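Local atomic coordinates of McyG protein (Microcystis aeruginosa PCC 7806, PDB entry 4R0M), a protein that probably activates an acid substrate as its adenylate for loading onto a carrier domain in microcystin synthesis, and binds phenylalanyl-adenylate. Residues 86-91 / 233-238; 200-205 / 339-344; 207-212 / 365-370; 243-248 / 264-269. One frame throughout, in Å; residues are numbered along the deposited sequence.

Interaction 1: 86-91 / 233-238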
loop_
_atom_site.group_PDB
_atom_site.type_symbol
_atom_site.label_atom_id
_atom_site.label_comp_id
_atom_site.label_asym_id
_atom_site.label_seq_id
_atom_site.Cartn_x
_atom_site.Cartn_y
_atom_site.Cartn_z
ATOM N N ALA A 86 9.391 4.984 17.415
ATOM C CA ALA A 86 9.216 6.425 17.205
ATOM C C ALA A 86 7.770 6.796 16.878
ATOM O O ALA A 86 7.285 7.850 17.297
ATOM C CB ALA A 86 10.147 6.925 16.111
ATOM N N LEU A 87 7.092 5.931 16.126
ATOM C CA LEU A 87 5.683 6.125 15.784
ATOM C C LEU A 87 4.806 6.073 17.035
ATOM O O LEU A 87 3.932 6.928 17.229
ATOM C CB LEU A 87 5.224 5.067 14.773
ATOM C CG LEU A 87 3.777 5.128 14.275
ATOM C CD1 LEU A 87 3.623 6.130 13.139
ATOM C CD2 LEU A 87 3.316 3.748 13.830
ATOM N N TRP A 88 5.051 5.066 17.875
ATOM C CA TRP A 88 4.332 4.901 19.135
ATOM C C TRP A 88 4.684 5.953 20.145
ATOM O O TRP A 88 3.837 6.346 20.948
ATOM C CB TRP A 88 4.541 3.501 19.701
ATOM C CG TRP A 88 3.649 2.487 19.034
ATOM C CD1 TRP A 88 4.000 1.545 18.071
ATOM C CD2 TRP A 88 2.207 2.300 19.240
ATOM N NE1 TRP A 88 2.908 0.803 17.688
ATOM C CE2 TRP A 88 1.802 1.206 18.348
ATOM C CE3 TRP A 88 1.246 2.904 20.048
ATOM C CZ2 TRP A 88 0.492 0.755 18.287
ATOM C CZ3 TRP A 88 -0.073 2.440 19.976
ATOM C CH2 TRP A 88 -0.439 1.392 19.115
ATOM N N ALA A 89 5.924 6.434 20.105
ATOM C CA ALA A 89 6.329 7.574 20.928
ATOM C C ALA A 89 5.411 8.769 20.672
ATOM O O ALA A 89 4.908 9.385 21.614
ATOM C CB ALA A 89 7.775 7.947 20.654
ATOM N N CYS A 90 5.201 9.076 19.392
ATOM C CA CYS A 90 4.312 10.147 18.962
ATOM C C CYS A 90 2.870 9.891 19.394
ATOM O O CYS A 90 2.191 10.805 19.876
ATOM C CB CYS A 90 4.385 10.326 17.439
ATOM S SG CYS A 90 5.991 10.898 16.826
ATOM N N PHE A 91 2.406 8.654 19.227
ATOM C CA PHE A 91 1.048 8.280 19.642
ATOM C C PHE A 91 0.805 8.559 21.129
ATOM O O PHE A 91 -0.211 9.154 21.495
ATOM C CB PHE A 91 0.753 6.808 19.329
ATOM C CG PHE A 91 0.563 6.509 17.862
ATOM C CD1 PHE A 91 0.185 7.504 16.963
ATOM C CD2 PHE A 91 0.730 5.214 17.386
ATOM C CE1 PHE A 91 0.001 7.213 15.618
ATOM C CE2 PHE A 91 0.544 4.918 16.041
ATOM C CZ PHE A 91 0.181 5.920 15.155
ATOM N N LEU A 233 -1.382 -4.465 9.926
ATOM C CA LEU A 233 -0.327 -5.364 10.394
ATOM C C LEU A 233 0.593 -4.696 11.416
ATOM O O LEU A 233 1.736 -5.112 11.611
ATOM C CB LEU A 233 0.465 -5.934 9.212
ATOM C CG LEU A 233 -0.344 -6.758 8.203
ATOM C CD1 LEU A 233 0.492 -7.092 6.978
ATOM C CD2 LEU A 233 -0.912 -8.027 8.829
ATOM N N GLY A 234 0.072 -3.662 12.069
ATOM C CA GLY A 234 0.781 -2.966 13.132
ATOM C C GLY A 234 -0.122 -2.781 14.332
ATOM O O GLY A 234 -0.092 -3.577 15.273
ATOM N N ILE A 235 -0.944 -1.737 14.279
ATOM C CA ILE A 235 -1.842 -1.371 15.375
ATOM C C ILE A 235 -2.872 -2.460 15.701
ATOM O O ILE A 235 -3.213 -2.657 16.870
ATOM C CB ILE A 235 -2.534 -0.017 15.095
ATOM C CG1 ILE A 235 -1.499 1.116 15.104
ATOM C CG2 ILE A 235 -3.642 0.262 16.107
ATOM C CD1 ILE A 235 -1.916 2.351 14.331
HETATM N N MSE A 236 -3.351 -3.169 14.678
HETATM C CA MSE A 236 -4.264 -4.299 14.884
HETATM C C MSE A 236 -3.633 -5.334 15.776
HETATM O O MSE A 236 -4.267 -5.815 16.719
HETATM C CB MSE A 236 -4.722 -4.941 13.570
HETATM C CG MSE A 236 -5.857 -5.926 13.859
HETATM SE SE MSE A 236 -6.560 -6.781 12.233
HETATM C CE MSE A 236 -5.100 -8.077 11.978
ATOM N N ALA A 237 -2.377 -5.675 15.492
ATOM C CA ALA A 237 -1.656 -6.680 16.263
ATOM C C ALA A 237 -1.491 -6.260 17.722
ATOM O O ALA A 237 -1.568 -7.094 18.625
ATOM C CB ALA A 237 -0.306 -6.967 15.630
ATOM N N VAL A 238 -1.272 -4.964 17.937
ATOM C CA VAL A 238 -1.187 -4.397 19.282
ATOM C C VAL A 238 -2.551 -4.490 19.977
ATOM O O VAL A 238 -2.632 -4.896 21.137
ATOM C CB VAL A 238 -0.680 -2.937 19.257
ATOM C CG1 VAL A 238 -0.551 -2.381 20.668
ATOM C CG2 VAL A 238 0.660 -2.850 18.542
#

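Interaction 2: 200-205 / 339-344. With FA5 (adenosine-5'-[phenylalaninyl-phosphate]), chain C.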
loop_
_atom_site.group_PDB
_atom_site.type_symbol
_atom_site.label_atom_id
_atom_site.label_comp_id
_atom_site.label_asym_id
_atom_site.label_seq_id
_atom_site.Cartn_x
_atom_site.Cartn_y
_atom_site.Cartn_z
ATOM N N LEU A 200 -9.119 2.506 15.408
ATOM C CA LEU A 200 -9.607 1.450 16.295
ATOM C C LEU A 200 -10.979 0.910 15.905
ATOM O O LEU A 200 -11.338 -0.207 16.276
ATOM C CB LEU A 200 -9.559 1.895 17.761
ATOM C CG LEU A 200 -8.132 2.185 18.241
ATOM C CD1 LEU A 200 -8.124 2.741 19.654
ATOM C CD2 LEU A 200 -7.243 0.950 18.135
ATOM N N SER A 201 -11.729 1.700 15.139
ATOM C CA SER A 201 -12.987 1.245 14.556
ATOM C C SER A 201 -12.755 0.291 13.375
ATOM O O SER A 201 -13.590 -0.573 13.100
ATOM C CB SER A 201 -13.843 2.437 14.136
ATOM O OG SER A 201 -14.243 3.202 15.260
HETATM N N MSE A 202 -11.630 0.396 12.696
HETATM C CA MSE A 202 -11.265 -0.536 11.670
HETATM C C MSE A 202 -10.800 -1.774 12.338
HETATM O O MSE A 202 -11.197 -2.849 11.952
HETATM C CB MSE A 202 -10.192 0.094 10.779
HETATM C CG MSE A 202 -9.614 -0.814 9.708
HETATM SE SE MSE A 202 -8.265 -2.064 10.312
HETATM C CE MSE A 202 -8.153 -3.263 8.854
ATOM N N THR A 203 -9.964 -1.626 13.336
ATOM C CA THR A 203 -9.394 -2.759 14.060
ATOM C C THR A 203 -10.487 -3.663 14.604
ATOM O O THR A 203 -10.495 -4.866 14.333
ATOM C CB THR A 203 -8.526 -2.302 15.248
ATOM O OG1 THR A 203 -9.304 -1.524 16.157
ATOM C CG2 THR A 203 -7.396 -1.467 14.771
ATOM N N ALA A 204 -11.408 -3.068 15.363
ATOM C CA ALA A 204 -12.515 -3.796 15.976
ATOM C C ALA A 204 -13.364 -4.511 14.926
ATOM O O ALA A 204 -13.649 -5.702 15.068
ATOM C CB ALA A 204 -13.370 -2.859 16.823
ATOM N N GLY A 205 -13.738 -3.789 13.871
ATOM C CA GLY A 205 -14.543 -4.348 12.782
ATOM C C GLY A 205 -13.884 -5.528 12.088
ATOM O O GLY A 205 -14.531 -6.542 11.828
ATOM N N SER A 339 -9.517 4.897 4.692
ATOM C CA SER A 339 -10.285 3.993 5.552
ATOM C C SER A 339 -9.395 3.123 6.446
ATOM O O SER A 339 -9.791 2.022 6.833
ATOM C CB SER A 339 -11.224 3.113 4.712
ATOM O OG SER A 339 -10.501 2.145 3.964
ATOM N N CYS A 340 -8.203 3.623 6.774
ATOM C CA CYS A 340 -7.246 2.906 7.629
ATOM C C CYS A 340 -7.068 1.488 7.064
ATOM O O CYS A 340 -7.299 0.491 7.761
ATOM C CB CYS A 340 -7.747 2.847 9.079
ATOM S SG CYS A 340 -8.381 4.408 9.736
ATOM N N SER A 341 -6.642 1.422 5.801
ATOM C CA SER A 341 -6.487 0.165 5.048
ATOM C C SER A 341 -7.821 -0.586 4.894
ATOM O O SER A 341 -8.848 0.038 4.609
ATOM C CB SER A 341 -5.348 -0.721 5.593
ATOM O OG SER A 341 -5.725 -1.418 6.766
ATOM N N GLY A 342 -7.800 -1.907 5.083
ATOM C CA GLY A 342 -8.943 -2.784 4.788
ATOM C C GLY A 342 -10.306 -2.337 5.281
ATOM O O GLY A 342 -10.465 -1.985 6.450
ATOM N N ILE A 343 -11.289 -2.350 4.381
ATOM C CA ILE A 343 -12.674 -2.003 4.718
ATOM C C ILE A 343 -13.669 -3.096 4.295
ATOM O O ILE A 343 -14.731 -3.239 4.906
ATOM C CB ILE A 343 -13.087 -0.617 4.162
ATOM C CG1 ILE A 343 -14.409 -0.151 4.790
ATOM C CG2 ILE A 343 -13.154 -0.627 2.637
ATOM C CD1 ILE A 343 -14.732 1.311 4.578
ATOM N N THR A 344 -13.327 -3.850 3.249
ATOM C CA THR A 344 -14.076 -5.054 2.885
ATOM C C THR A 344 -13.127 -6.249 2.860
ATOM O O THR A 344 -11.948 -6.103 2.540
ATOM C CB THR A 344 -14.800 -4.943 1.517
ATOM O OG1 THR A 344 -13.842 -4.972 0.450
ATOM C CG2 THR A 344 -15.644 -3.673 1.422
HETATM C C FA5 C . -3.610 1.269 -0.417
HETATM O O FA5 C . -3.001 0.895 -1.412
HETATM C CA FA5 C . -4.505 0.310 0.326
HETATM N N FA5 C . -5.349 -0.270 -0.691
HETATM C CB FA5 C . -3.717 -0.813 1.015
HETATM C CG FA5 C . -4.483 -1.955 1.695
HETATM C CD1 FA5 C . -5.827 -2.244 1.458
HETATM C CD2 FA5 C . -3.794 -2.773 2.600
HETATM C CE1 FA5 C . -6.462 -3.308 2.112
HETATM C CE2 FA5 C . -4.415 -3.843 3.255
HETATM C CZ FA5 C . -5.760 -4.111 3.010
HETATM P P FA5 C . -3.508 3.917 -1.025
HETATM O OP1 FA5 C . -2.110 4.193 -1.510
HETATM O OP2 FA5 C . -4.279 5.031 -0.363
HETATM O OP3 FA5 C . -3.464 2.662 0.003
HETATM O "O5'" FA5 C . -4.341 3.413 -2.310
HETATM C "C5'" FA5 C . -5.734 3.116 -2.257
HETATM C "C4'" FA5 C . -6.193 2.746 -3.659
HETATM O "O4'" FA5 C . -5.596 1.526 -4.117
HETATM C "C3'" FA5 C . -7.685 2.497 -3.747
HETATM O "O3'" FA5 C . -8.426 3.711 -3.859
HETATM C "C2'" FA5 C . -7.787 1.651 -4.996
HETATM O "O2'" FA5 C . -7.788 2.479 -6.164
HETATM C "C1'" FA5 C . -6.507 0.842 -4.982
HETATM N N9 FA5 C . -6.808 -0.515 -4.457
HETATM C C8 FA5 C . -6.545 -0.952 -3.212
HETATM N N7 FA5 C . -6.936 -2.238 -3.041
HETATM C C5 FA5 C . -7.476 -2.650 -4.202
HETATM C C6 FA5 C . -8.089 -3.900 -4.717
HETATM N N6 FA5 C . -8.208 -4.997 -3.935
HETATM N N1 FA5 C . -8.530 -3.910 -5.998
HETATM C C2 FA5 C . -8.424 -2.825 -6.793
HETATM N N3 FA5 C . -7.874 -1.662 -6.394
HETATM C C4 FA5 C . -7.393 -1.510 -5.133
#

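Interaction 3: 207-212 / 365-370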
loop_
_atom_site.group_PDB
_atom_site.type_symbol
_atom_site.label_atom_id
_atom_site.label_comp_id
_atom_site.label_asym_id
_atom_site.label_seq_id
_atom_site.Cartn_x
_atom_site.Cartn_y
_atom_site.Cartn_z
ATOM N N VAL A 207 -11.454 -7.462 13.338
ATOM C CA VAL A 207 -11.278 -8.546 14.309
ATOM C C VAL A 207 -12.568 -9.351 14.491
ATOM O O VAL A 207 -12.556 -10.578 14.356
ATOM C CB VAL A 207 -10.733 -8.021 15.661
ATOM C CG1 VAL A 207 -10.881 -9.063 16.764
ATOM C CG2 VAL A 207 -9.274 -7.609 15.519
ATOM N N VAL A 208 -13.673 -8.658 14.770
ATOM C CA VAL A 208 -14.978 -9.297 14.962
ATOM C C VAL A 208 -15.396 -10.118 13.736
ATOM O O VAL A 208 -15.805 -11.276 13.870
ATOM C CB VAL A 208 -16.085 -8.272 15.329
ATOM C CG1 VAL A 208 -17.446 -8.948 15.433
ATOM C CG2 VAL A 208 -15.760 -7.574 16.642
HETATM N N MSE A 209 -15.274 -9.517 12.551
HETATM C CA MSE A 209 -15.694 -10.154 11.300
HETATM C C MSE A 209 -14.871 -11.377 10.987
HETATM O O MSE A 209 -15.413 -12.396 10.551
HETATM C CB MSE A 209 -15.589 -9.152 10.147
HETATM C CG MSE A 209 -16.052 -9.737 8.813
HETATM SE SE MSE A 209 -15.997 -8.345 7.421
HETATM C CE MSE A 209 -16.226 -9.535 5.870
ATOM N N ASN A 210 -13.562 -11.295 11.212
ATOM C CA ASN A 210 -12.651 -12.358 10.785
ATOM C C ASN A 210 -12.165 -13.287 11.896
ATOM O O ASN A 210 -11.364 -14.193 11.646
ATOM C CB ASN A 210 -11.482 -11.766 9.992
ATOM C CG ASN A 210 -11.939 -11.086 8.713
ATOM O OD1 ASN A 210 -12.502 -11.724 7.822
ATOM N ND2 ASN A 210 -11.702 -9.783 8.616
ATOM N N HIS A 211 -12.665 -13.059 13.111
ATOM C CA HIS A 211 -12.409 -13.925 14.274
ATOM C C HIS A 211 -10.951 -14.022 14.646
ATOM O O HIS A 211 -10.429 -15.116 14.882
ATOM C CB HIS A 211 -13.006 -15.321 14.067
ATOM C CG HIS A 211 -14.439 -15.314 13.585
ATOM N ND1 HIS A 211 -15.466 -14.934 14.368
ATOM C CD2 HIS A 211 -14.991 -15.671 12.357
ATOM C CE1 HIS A 211 -16.618 -15.032 13.677
ATOM N NE2 HIS A 211 -16.325 -15.485 12.445
ATOM N N PHE A 212 -10.279 -12.875 14.703
ATOM C CA PHE A 212 -8.881 -12.829 15.124
ATOM C C PHE A 212 -8.786 -12.809 16.646
ATOM O O PHE A 212 -9.624 -12.207 17.319
ATOM C CB PHE A 212 -8.161 -11.605 14.541
ATOM C CG PHE A 212 -8.096 -11.573 13.033
ATOM C CD1 PHE A 212 -8.049 -12.748 12.284
ATOM C CD2 PHE A 212 -8.038 -10.355 12.361
ATOM C CE1 PHE A 212 -7.979 -12.705 10.898
ATOM C CE2 PHE A 212 -7.964 -10.305 10.976
ATOM C CZ PHE A 212 -7.930 -11.481 10.244
ATOM N N LYS A 365 -17.421 -8.362 1.678
ATOM C CA LYS A 365 -18.379 -7.464 2.312
ATOM C C LYS A 365 -17.673 -6.529 3.294
ATOM O O LYS A 365 -16.611 -6.871 3.811
ATOM C CB LYS A 365 -19.463 -8.276 3.033
ATOM C CG LYS A 365 -20.282 -9.175 2.117
ATOM C CD LYS A 365 -21.384 -9.891 2.881
ATOM C CE LYS A 365 -22.093 -10.911 2.002
ATOM N NZ LYS A 365 -23.218 -11.573 2.720
ATOM N N PRO A 366 -18.265 -5.348 3.562
ATOM C CA PRO A 366 -17.656 -4.387 4.476
ATOM C C PRO A 366 -17.692 -4.827 5.938
ATOM O O PRO A 366 -18.574 -5.591 6.339
ATOM C CB PRO A 366 -18.517 -3.138 4.291
ATOM C CG PRO A 366 -19.847 -3.669 3.896
ATOM C CD PRO A 366 -19.535 -4.841 3.012
ATOM N N ILE A 367 -16.732 -4.328 6.713
ATOM C CA ILE A 367 -16.646 -4.590 8.147
ATOM C C ILE A 367 -17.862 -4.035 8.892
ATOM O O ILE A 367 -18.533 -3.126 8.388
ATOM C CB ILE A 367 -15.357 -3.986 8.763
ATOM C CG1 ILE A 367 -15.213 -2.499 8.405
ATOM C CG2 ILE A 367 -14.135 -4.774 8.318
ATOM C CD1 ILE A 367 -14.231 -1.736 9.271
ATOM N N PRO A 368 -18.166 -4.595 10.082
ATOM C CA PRO A 368 -19.134 -3.970 10.980
ATOM C C PRO A 368 -18.802 -2.495 11.218
ATOM O O PRO A 368 -17.642 -2.151 11.463
ATOM C CB PRO A 368 -18.973 -4.772 12.271
ATOM C CG PRO A 368 -18.575 -6.130 11.809
ATOM C CD PRO A 368 -17.753 -5.929 10.565
ATOM N N GLY A 369 -19.818 -1.639 11.125
ATOM C CA GLY A 369 -19.643 -0.195 11.269
ATOM C C GLY A 369 -19.536 0.533 9.940
ATOM O O GLY A 369 -19.680 1.754 9.884
ATOM N N ALA A 370 -19.291 -0.217 8.868
ATOM C CA ALA A 370 -19.063 0.367 7.551
ATOM C C ALA A 370 -20.203 0.100 6.571
ATOM O O ALA A 370 -20.833 -0.961 6.603
ATOM C CB ALA A 370 -17.744 -0.126 6.978
#

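Interaction 4: 243-248 / 264-269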
loop_
_atom_site.group_PDB
_atom_site.type_symbol
_atom_site.label_atom_id
_atom_site.label_comp_id
_atom_site.label_asym_id
_atom_site.label_seq_id
_atom_site.Cartn_x
_atom_site.Cartn_y
_atom_site.Cartn_z
ATOM N N ASP A 243 1.451 -11.617 18.370
ATOM C CA ASP A 243 2.779 -11.469 17.783
ATOM C C ASP A 243 2.713 -10.828 16.399
ATOM O O ASP A 243 1.867 -11.193 15.575
ATOM C CB ASP A 243 3.487 -12.823 17.699
ATOM C CG ASP A 243 4.179 -13.207 18.996
ATOM O OD1 ASP A 243 4.695 -12.311 19.698
ATOM O OD2 ASP A 243 4.222 -14.416 19.305
ATOM N N GLN A 244 3.595 -9.859 16.162
ATOM C CA GLN A 244 3.719 -9.232 14.844
ATOM C C GLN A 244 5.162 -9.232 14.341
ATOM O O GLN A 244 6.104 -8.998 15.103
ATOM C CB GLN A 244 3.112 -7.818 14.815
ATOM C CG GLN A 244 3.803 -6.776 15.682
ATOM C CD GLN A 244 3.186 -5.398 15.525
ATOM O OE1 GLN A 244 3.516 -4.653 14.599
ATOM N NE2 GLN A 244 2.291 -5.046 16.444
ATOM N N ILE A 245 5.313 -9.503 13.049
ATOM C CA ILE A 245 6.623 -9.599 12.414
ATOM C C ILE A 245 6.726 -8.573 11.289
ATOM O O ILE A 245 5.777 -8.383 10.522
ATOM C CB ILE A 245 6.882 -11.021 11.870
ATOM C CG1 ILE A 245 6.575 -12.068 12.948
ATOM C CG2 ILE A 245 8.321 -11.162 11.388
ATOM C CD1 ILE A 245 6.278 -13.449 12.408
ATOM N N HIS A 246 7.877 -7.909 11.208
ATOM C CA HIS A 246 8.136 -6.932 10.158
ATOM C C HIS A 246 9.427 -7.208 9.442
ATOM O O HIS A 246 10.499 -7.261 10.054
ATOM C CB HIS A 246 8.093 -5.516 10.716
ATOM C CG HIS A 246 6.716 -5.089 11.157
ATOM N ND1 HIS A 246 5.801 -4.604 10.297
ATOM C CD2 HIS A 246 6.105 -5.115 12.409
ATOM C CE1 HIS A 246 4.668 -4.321 10.962
ATOM N NE2 HIS A 246 4.855 -4.636 12.255
ATOM N N VAL A 247 9.314 -7.394 8.129
ATOM C CA VAL A 247 10.441 -7.733 7.263
ATOM C C VAL A 247 10.646 -6.588 6.270
ATOM O O VAL A 247 9.665 -6.052 5.752
ATOM C CB VAL A 247 10.163 -9.039 6.478
ATOM C CG1 VAL A 247 11.446 -9.611 5.887
ATOM C CG2 VAL A 247 9.487 -10.077 7.367
ATOM N N PRO A 248 11.912 -6.201 6.003
ATOM C CA PRO A 248 12.149 -5.171 4.983
ATOM C C PRO A 248 11.789 -5.699 3.594
ATOM O O PRO A 248 12.093 -6.852 3.275
ATOM C CB PRO A 248 13.659 -4.900 5.081
ATOM C CG PRO A 248 14.108 -5.535 6.359
ATOM C CD PRO A 248 13.175 -6.683 6.591
ATOM N N GLN A 264 6.324 -20.268 7.201
ATOM C CA GLN A 264 6.538 -21.610 7.734
ATOM C C GLN A 264 7.273 -21.587 9.075
ATOM O O GLN A 264 6.838 -22.228 10.036
ATOM C CB GLN A 264 7.321 -22.454 6.723
ATOM C CG GLN A 264 7.597 -23.882 7.170
ATOM C CD GLN A 264 8.534 -24.619 6.232
ATOM O OE1 GLN A 264 8.107 -25.488 5.474
ATOM N NE2 GLN A 264 9.819 -24.270 6.274
ATOM N N LYS A 265 8.381 -20.849 9.121
ATOM C CA LYS A 265 9.252 -20.777 10.293
ATOM C C LYS A 265 8.553 -20.192 11.522
ATOM O O LYS A 265 8.756 -20.666 12.641
ATOM C CB LYS A 265 10.502 -19.954 9.963
ATOM C CG LYS A 265 11.541 -19.897 11.073
ATOM C CD LYS A 265 12.612 -18.861 10.775
ATOM C CE LYS A 265 13.607 -18.754 11.921
ATOM N NZ LYS A 265 14.746 -17.852 11.589
ATOM N N HIS A 266 7.734 -19.166 11.307
ATOM C CA HIS A 266 7.094 -18.445 12.405
ATOM C C HIS A 266 5.647 -18.795 12.591
ATOM O O HIS A 266 4.956 -18.181 13.409
ATOM C CB HIS A 266 7.245 -16.945 12.201
ATOM C CG HIS A 266 8.648 -16.442 12.420
ATOM N ND1 HIS A 266 9.114 -16.110 13.636
ATOM C CD2 HIS A 266 9.691 -16.223 11.525
ATOM C CE1 HIS A 266 10.389 -15.698 13.530
ATOM N NE2 HIS A 266 10.742 -15.766 12.238
ATOM N N GLN A 267 5.177 -19.792 11.841
ATOM C CA GLN A 267 3.778 -20.223 11.881
ATOM C C GLN A 267 2.826 -19.031 11.756
ATOM O O GLN A 267 1.966 -18.800 12.611
ATOM C CB GLN A 267 3.492 -21.059 13.140
ATOM C CG GLN A 267 4.081 -22.465 13.096
ATOM C CD GLN A 267 3.455 -23.329 12.015
ATOM O OE1 GLN A 267 4.086 -23.631 11.003
ATOM N NE2 GLN A 267 2.200 -23.717 12.219
ATOM N N VAL A 268 3.006 -18.278 10.672
ATOM C CA VAL A 268 2.261 -17.048 10.415
ATOM C C VAL A 268 0.834 -17.359 9.975
ATOM O O VAL A 268 0.610 -18.232 9.133
ATOM C CB VAL A 268 2.996 -16.181 9.370
ATOM C CG1 VAL A 268 2.154 -14.989 8.933
ATOM C CG2 VAL A 268 4.335 -15.715 9.926
ATOM N N SER A 269 -0.126 -16.645 10.554
ATOM C CA SER A 269 -1.545 -16.874 10.286
ATOM C C SER A 269 -2.188 -15.765 9.451
ATOM O O SER A 269 -3.209 -15.992 8.799
ATOM C CB SER A 269 -2.311 -17.045 11.601
ATOM O OG SER A 269 -2.171 -15.899 12.426
#

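Interaction 1: 86-91 / 233-238
Trp-88 reaches from helix 80-93 to Ile-235 and Val-238 on helix 227-240 with the far corner of its six-membered ring. Its CG stands beside the backbone N (chi1 -80°), which throws the indole out across the gap. Trp-88 CZ2 then lies 3.6 Å from Val-238 CG2 and 3.8 Å from Ile-235 CG1, touching both branched side chains. Trp-88 CH2 is a little farther off, 4.1 Å from Val-238 CG1. No hydrogen bond crosses between the segments; the contact is hydrocarbon against hydrocarbon.

The local helix axes come no closer than 12.9 Å and cross at -62°, too far apart for backbone-to-backbone packing, so large side chains have to bridge them. This is an interior layer of the AMP-binding domain of the ANL family. Helix 80-93 leads into strand 96-99 of the parallel sheet, while helix 227-240 makes the beta-alpha-beta crossover between strands 217-220 and 243-246 of the mixed sheet. Leu-19, Val-22 and Leu-23 of helix 19-27 pack against the same bridging side chains.

One turn on from Trp-88, Phe-91 turns the edge of its ring to one face of the indole, with Phe-91 CD2 3.6 Å above the plane of the Trp-88 ring and toward the rim. This neighbour probably limits how far the tryptophan can swing. The carbonyl O of Leu-87 lies over one face of the phenylalanine. Across the gap, Phe-91 CE2 meets Ile-235 CD1 at 3.9 Å, the two side chains coming from opposite directions.

Interaction 2: 200-205 / 339-344
Met-202, a selenomethionine in this crystal, lays its side chain along the backbone of Cys-340 to Gly-342. CG runs anti to the backbone N (chi1 175°), and the chain then bends at chi2 (-80°), so that it follows the turn. Met-202 CG is 3.3 Å from Cys-340 O and 3.6 Å from Gly-342 O; the end methyl, Met-202 CE, lies 3.7 Å from Ser-341 OG. At the root, Met-202 CB meets Cys-340 CB at 4.1 Å. The selenomethionine thus packs largely against polar atoms, and no hydrogen bond crosses.

The turn supplies its own bonds. Ser-341 OG donates to Cys-340 O (2.7 Å), coming in from the side and tilted out of the carbonyl plane. Ser-339 OG donates to Ser-341 O at 2.8 Å, in the carbonyl plane and fairly straight at 160°. Val-231 and Phe-232 of helix 227-240 also pack on Met-202.

Beyond this layer lies the ligand: Gly-342 N is 3.5 Å from CE1 of the phenylalanyl ring of FA5. Thr-337, just upstream, hydrogen-bonds the same adenylate. This is the turn between antiparallel strands 330-336 and 341-345, a wall of the substrate pocket in adenylation domains.

Interaction 3: 207-212 / 365-370
Val-207 O takes two backbone N-H groups, Phe-212 N at 3.3 Å and, weakly, His-211 N, where helix 196-210 ends and presents Met-209 to Ile-367 and Pro-368. His-211 follows with positive phi and turns the chain away. The helix here lies against strand 365-366, the edge strand of the mixed sheet in the AMP-binding domain, and against the turn that leads on to strand 370-375.

One side chain makes nearly all of the contact. Met-209, built as selenomethionine, is fully extended (chi1 -178°) and runs alongside the opposite backbone from Pro-368 back toward Lys-365. Met-209 CB rests 3.9 Å from Pro-368 CD, and Met-209 SE passes 3.9 Å from Ile-367 CA and 4.1 Å from Ile-367 CG2. Trp-345 of the neighbouring strand also touches Met-209.

The opposing chain is shaped by a type II beta turn from Ile-367 to Ala-370, closed by Ala-370 N to Ile-367 O (3.0 Å), with Gly-369 at positive phi (98°). No hydrogen bond joins the two segments, and the Lys-365 side chain leads away toward its exposed end. The selenomethionine methyl, Met-209 CE, finishes 3.4 Å from Lys-365 O.

Interaction 4: 243-248 / 264-269
Ile-245 pushes its terminal methyl, CD1, into the bend formed by His-266 and Val-268, and this one atom makes the close part of the contact. Ile-245 CD1 lies 3.6 Å from His-266 CB and 3.8 Å from His-266 CG, closest to the root of the imidazole, with ND1 somewhat farther off. On the valine, Ile-245 CD1 touches the branch Val-268 CG2, at 3.9 Å. The isoleucine gets there with CG1 beside its own backbone N (chi1 -49°) and the chain extended beyond it. Val-217 and Ile-37, on the strands flanking 243-246, pack on the same side chain, so the methyl sits in an apolar setting.

Away from that methyl the contact thins quickly toward solvent. His-266 is partly exposed, and its far nitrogen NE2 hydrogen-bonds Glu-43 OE2, the oxygen that also forms a salt bridge with Lys-265 NZ. The NE2 bond probably restrains the imidazole's rotation, and the nearby lysine would favour a charged Glu-43.

The other face of the strand is polar but buried. There His-246 NE2 donates to Gln-244 OE1 at 2.7 Å, with an N-H...O angle of 157°; the oxygen lies in the imidazole plane and offers a lone pair. Gln-244 NE2 in turn hydrogen-bonds Tyr-48 OH, and His-246 ND1 is hydrogen-bonded to Asn-220 ND2.

The chain from strand 243-246 runs through helices 249-254 and 258-265 to strand 270-273, parallel to it with strand 217-220 lying between them: a beta-alpha-beta crossover in the mixed sheet of the AMP-binding domain.

Interactions 1 and 2 are fully buried, interaction 3 is partly open, and interaction 4 runs from a buried methyl out to solvent. The centres of interactions 2 and 3 are about 8 Å apart, those of 1 and 2 about 15 Å. Interactions 2 and 3 share helix 196-210 and the neighbouring strands 341-345 and 365-366; Ile-343 O to Ile-367 N probably hydrogen-bonds them. In both, a selenomethionine lies against backbone carbonyls, whereas interaction 1 is aromatic against aliphatic and interaction 4 aliphatic against a histidine and a valine. Helix 227-240 of interaction 1 leads into the strand of interaction 4, and Met-236 touches Phe-212 of interaction 3. Only interaction 2 touches the adenylate.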